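Local coordinates for protein hydrolase, HAD superfamily, subfamily III A (Legionella pneumophila, PDB 3N1U) that probably hydrolyses 3-deoxy-D-manno-octulosonate 8-phosphate to 3-deoxy-D-manno-octulosonate and inorganic phosphate, a step of lipopolysaccharide biosynthesis, with magnesium as the likely cofactor, at residues C24-V29 / V65-T70; A114-D119 / L131-S136. One frame throughout, in Å; residues are numbered along the deposited sequence.

How the contacts relate
Contact 1 and contact 2 are both buried and belong to the same parallel sheet, in which strand 21-24 lies between strands 64-68 and 113-117, and 131-134 follows beyond. Their centres are 10 Å apart, and they join around one calcium ion: contact 1 supplies the Asp25 carboxylate and the backbone O of Asp27, contact 2 supplies Asp118, and three waters on the metal are common to both. The chemistry differs. Contact 1 pairs strands by just two backbone bonds before 24-29 turns into a loop, so polar groups and a bridging water dominate its far end. Contact 2 keeps four backbone bonds in register and seals one side with aliphatic side chains. Each also touches the second subunit.

Contact 1: C24-V29 / V65-T70. With CA (calcium ion), chain B.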
# COMPACT_ATOMS: atom_id res chain seq x y z
N CYS A 24 -5.61 -22.53 0.79
CA CYS A 24 -5.35 -21.19 0.30
C CYS A 24 -4.35 -21.22 -0.78
O CYS A 24 -3.37 -21.95 -0.70
CB CYS A 24 -4.78 -20.24 1.40
SG CYS A 24 -5.81 -20.09 2.87
N ASP A 25 -4.54 -20.33 -1.75
CA ASP A 25 -3.47 -19.94 -2.66
C ASP A 25 -2.58 -18.91 -1.92
O ASP A 25 -3.00 -18.36 -0.90
CB ASP A 25 -4.09 -19.28 -3.88
CG ASP A 25 -3.04 -18.77 -4.86
OD1 ASP A 25 -2.04 -19.48 -5.13
OD2 ASP A 25 -3.23 -17.66 -5.36
N VAL A 26 -1.36 -18.69 -2.42
CA VAL A 26 -0.47 -17.69 -1.81
C VAL A 26 -0.58 -16.30 -2.44
O VAL A 26 -1.24 -15.41 -1.91
CB VAL A 26 1.01 -18.17 -1.79
CG1 VAL A 26 1.90 -17.07 -1.19
CG2 VAL A 26 1.06 -19.48 -0.94
N ASP A 27 0.03 -16.11 -3.63
CA ASP A 27 0.19 -14.77 -4.14
C ASP A 27 -1.15 -14.20 -4.57
O ASP A 27 -1.80 -14.82 -5.42
CB ASP A 27 1.09 -14.81 -5.36
CG ASP A 27 2.52 -15.19 -5.01
OD1 ASP A 27 3.24 -14.33 -4.44
OD2 ASP A 27 2.92 -16.31 -5.29
N GLY A 28 -1.56 -13.05 -4.02
CA GLY A 28 -2.87 -12.45 -4.37
C GLY A 28 -3.99 -12.82 -3.38
O GLY A 28 -5.11 -12.22 -3.40
N VAL A 29 -3.70 -13.80 -2.53
CA VAL A 29 -4.68 -14.31 -1.55
C VAL A 29 -4.16 -14.19 -0.12
O VAL A 29 -4.74 -13.48 0.69
CB VAL A 29 -5.15 -15.77 -1.90
CG1 VAL A 29 -6.04 -16.40 -0.76
CG2 VAL A 29 -5.90 -15.80 -3.26
N VAL A 65 -5.45 -26.89 7.60
CA VAL A 65 -5.10 -25.83 6.65
C VAL A 65 -4.09 -26.35 5.66
O VAL A 65 -3.14 -27.05 6.05
CB VAL A 65 -4.55 -24.58 7.40
CG1 VAL A 65 -3.99 -23.54 6.34
CG2 VAL A 65 -5.65 -23.96 8.25
N ALA A 66 -4.25 -26.00 4.39
CA ALA A 66 -3.28 -26.33 3.36
C ALA A 66 -3.10 -25.19 2.37
O ALA A 66 -3.99 -24.35 2.17
CB ALA A 66 -3.78 -27.59 2.61
N ILE A 67 -1.94 -25.18 1.71
CA ILE A 67 -1.66 -24.21 0.66
C ILE A 67 -1.37 -24.93 -0.68
O ILE A 67 -0.69 -25.94 -0.71
CB ILE A 67 -0.48 -23.29 1.05
CG1 ILE A 67 -1.00 -21.94 1.61
CG2 ILE A 67 0.40 -22.94 -0.22
CD1 ILE A 67 -1.72 -22.06 3.03
N ILE A 68 -1.86 -24.36 -1.78
CA ILE A 68 -1.48 -24.86 -3.12
C ILE A 68 -1.12 -23.60 -3.92
O ILE A 68 -1.96 -22.72 -4.16
CB ILE A 68 -2.61 -25.65 -3.86
CG1 ILE A 68 -3.07 -26.84 -3.03
CG2 ILE A 68 -2.11 -26.10 -5.27
CD1 ILE A 68 -4.23 -27.66 -3.66
N THR A 69 0.14 -23.53 -4.33
CA THR A 69 0.62 -22.30 -4.97
C THR A 69 1.46 -22.60 -6.21
O THR A 69 2.12 -23.66 -6.28
CB THR A 69 1.46 -21.42 -3.96
OG1 THR A 69 1.92 -20.26 -4.66
CG2 THR A 69 2.68 -22.17 -3.46
N THR A 70 1.44 -21.64 -7.16
CA THR A 70 2.39 -21.63 -8.28
C THR A 70 3.78 -21.10 -7.86
O THR A 70 4.80 -21.49 -8.45
CB THR A 70 1.82 -20.84 -9.48
OG1 THR A 70 0.53 -21.40 -9.81
CG2 THR A 70 2.77 -20.92 -10.74
CA CA B . -2.73 -16.30 -7.01
O HOH W 1 -0.75 -19.74 -7.68
O HOH W 2 -0.61 -17.07 -7.81
O HOH W 3 -2.56 -14.57 -8.67
O HOH W 4 -3.61 -18.04 -8.48
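At the C-terminal ends of the parallel strands, where the DxD loop of a HAD-type phosphatase begins, 24-29 leaves its strand beside 65-70. Two backbone bonds define the parallel pairing around Cys24 and Ile67: Cys24 N donates to Ala66 O at 2.8 Å, and Ile68 N donates to Cys24 O at 3.0 Å. Cys24 CB meets the CD1 end of Ile67, whose CG2 is met in turn by Val26 CG2 at 3.6 Å, the two side chains crossing near a right angle. With CG1 anti to its backbone N (chi1 178°), Val26 sends CG2 to the other segment, where it also touches Thr69 CB at 3.6 Å.

Beyond this apolar patch lies the metal site of the HAD fold. Asp25 OD2 binds the calcium ion at 2.2 Å and the backbone O of Asp27 does so at 2.4 Å; three waters and Asp118 OD1 complete the six ligands. The two carboxylate oxygens of Asp25 thus have separate tasks, since OD1 accepts a hydrogen bond from water 1 at 2.9 Å and forms a salt bridge with Lys95 NZ. That water also accepts from Thr70 N, carrying the connection to 65-70 past the last direct strand bond. Lys95 NZ additionally donates to Ile68 O, which lies 3.4 Å from Asp25 OD1, and its charge probably eases the approach of these two acceptors. The Asp27 carboxylate is turned off the metal: its OD1 forms a salt bridge with Lys45, and the residue is also predicted to bind substrate.

Contact 2: A114-D119 / L131-S136; sequences AYIGDD and LGVAVS. With CA (calcium ion), chain B.
Ile116, Val133 and Val135 form the close-packed side of this pairing. Ile116 CG1 lies 3.9 Å from Val133 CG1, and its CD1 reaches Val135 CG1 at 3.8 Å. An extended chain, CG1 anti to the backbone N (chi1 -175°) and chi2 171°, carries that methyl across to both valines; helix 158-169 covers them through Leu162 and Ala158. Four backbone bonds run between the strands, whose directions differ by 16°. The shortest, Val133 N to Tyr115 O, is 2.6 Å, whereas the last, Val135 N to Gly117 O, is stretched to 3.3 Å.

On the other face, contacts between the two strands are sparser: Gly117 and Gly132 bring no side chains, and Tyr115 leads away, its ring over Gly117 and against helix 123-128, its OH hydrogen-bonded to Asp122 and Lys95. Past the strand end, Val135 CG2 touches Asp118 CB at 3.6 Å, and the carboxylate turns toward hydrated metal. Its OD1 binds the calcium ion at 2.2 Å, while OD2 accepts from water 3 at 2.7 Å and from Gln50 of the second subunit. Strand 113-117, helix 123-128 and strand 131-134 make a beta-alpha-beta unit of the Rossmann-like HAD fold, with the metal-binding Asp118 just past the C-terminal end of its first strand.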
# COMPACT_ATOMS: atom_id res chain seq x y z
N ALA A 114 -12.83 -26.13 1.70
CA ALA A 114 -12.97 -24.78 1.17
C ALA A 114 -11.69 -24.43 0.42
O ALA A 114 -10.60 -24.97 0.75
CB ALA A 114 -13.26 -23.75 2.34
N TYR A 115 -11.78 -23.51 -0.56
CA TYR A 115 -10.64 -23.07 -1.33
C TYR A 115 -10.82 -21.58 -1.64
O TYR A 115 -11.94 -21.15 -2.06
CB TYR A 115 -10.55 -23.84 -2.68
CG TYR A 115 -9.27 -23.49 -3.43
CD1 TYR A 115 -9.11 -22.28 -4.10
CD2 TYR A 115 -8.19 -24.36 -3.42
CE1 TYR A 115 -7.93 -21.97 -4.78
CE2 TYR A 115 -7.02 -24.06 -4.08
CZ TYR A 115 -6.90 -22.87 -4.75
OH TYR A 115 -5.71 -22.62 -5.39
N ILE A 116 -9.80 -20.79 -1.36
CA ILE A 116 -9.82 -19.35 -1.61
C ILE A 116 -8.69 -18.98 -2.61
O ILE A 116 -7.50 -19.32 -2.44
CB ILE A 116 -9.81 -18.54 -0.27
CG1 ILE A 116 -9.96 -17.03 -0.57
CG2 ILE A 116 -8.53 -18.86 0.58
CD1 ILE A 116 -10.19 -16.17 0.72
N GLY A 117 -9.12 -18.33 -3.68
CA GLY A 117 -8.29 -18.14 -4.87
C GLY A 117 -8.45 -16.73 -5.43
O GLY A 117 -9.37 -16.00 -5.05
N ASP A 118 -7.62 -16.37 -6.40
CA ASP A 118 -7.77 -15.06 -7.09
C ASP A 118 -7.62 -15.09 -8.64
O ASP A 118 -7.93 -14.09 -9.32
CB ASP A 118 -6.74 -14.07 -6.53
CG ASP A 118 -5.33 -14.33 -7.06
OD1 ASP A 118 -4.75 -15.44 -6.88
OD2 ASP A 118 -4.77 -13.36 -7.63
N ASP A 119 -7.11 -16.19 -9.23
CA ASP A 119 -6.77 -16.17 -10.67
C ASP A 119 -7.19 -17.49 -11.37
O ASP A 119 -7.65 -18.45 -10.70
CB ASP A 119 -5.27 -15.79 -10.92
CG ASP A 119 -5.05 -15.01 -12.24
OD1 ASP A 119 -5.83 -15.21 -13.19
OD2 ASP A 119 -4.09 -14.20 -12.32
N LEU A 131 -16.86 -25.18 -0.71
CA LEU A 131 -16.95 -23.74 -0.52
C LEU A 131 -15.79 -23.05 -1.26
O LEU A 131 -14.65 -22.99 -0.77
CB LEU A 131 -16.99 -23.37 1.00
CG LEU A 131 -17.01 -21.85 1.34
CD1 LEU A 131 -18.15 -21.08 0.62
CD2 LEU A 131 -17.22 -21.76 2.87
N GLY A 132 -16.07 -22.63 -2.49
CA GLY A 132 -15.04 -22.03 -3.38
C GLY A 132 -15.17 -20.53 -3.19
O GLY A 132 -16.25 -19.98 -3.36
N VAL A 133 -14.06 -19.89 -2.84
CA VAL A 133 -14.08 -18.47 -2.45
C VAL A 133 -13.16 -17.60 -3.29
O VAL A 133 -12.02 -17.98 -3.58
CB VAL A 133 -13.79 -18.27 -0.94
CG1 VAL A 133 -13.83 -16.76 -0.56
CG2 VAL A 133 -14.85 -19.09 -0.07
N ALA A 134 -13.68 -16.43 -3.66
CA ALA A 134 -12.86 -15.42 -4.34
C ALA A 134 -12.49 -14.30 -3.38
O ALA A 134 -13.34 -13.80 -2.67
CB ALA A 134 -13.60 -14.82 -5.56
N VAL A 135 -11.21 -13.93 -3.33
CA VAL A 135 -10.84 -12.61 -2.70
C VAL A 135 -11.47 -11.48 -3.52
O VAL A 135 -11.79 -11.66 -4.72
CB VAL A 135 -9.30 -12.41 -2.56
CG1 VAL A 135 -8.72 -13.48 -1.56
CG2 VAL A 135 -8.55 -12.47 -3.92
N SER A 136 -11.70 -10.31 -2.91
CA SER A 136 -12.46 -9.28 -3.64
C SER A 136 -11.69 -8.76 -4.85
O SER A 136 -12.28 -8.22 -5.75
CB SER A 136 -12.87 -8.10 -2.73
OG SER A 136 -11.77 -7.32 -2.35
CA CA B . -2.73 -16.30 -7.01
O HOH W 3 -2.56 -14.57 -8.67
O HOH W 2 -0.61 -17.07 -7.81
O HOH W 4 -3.61 -18.04 -8.48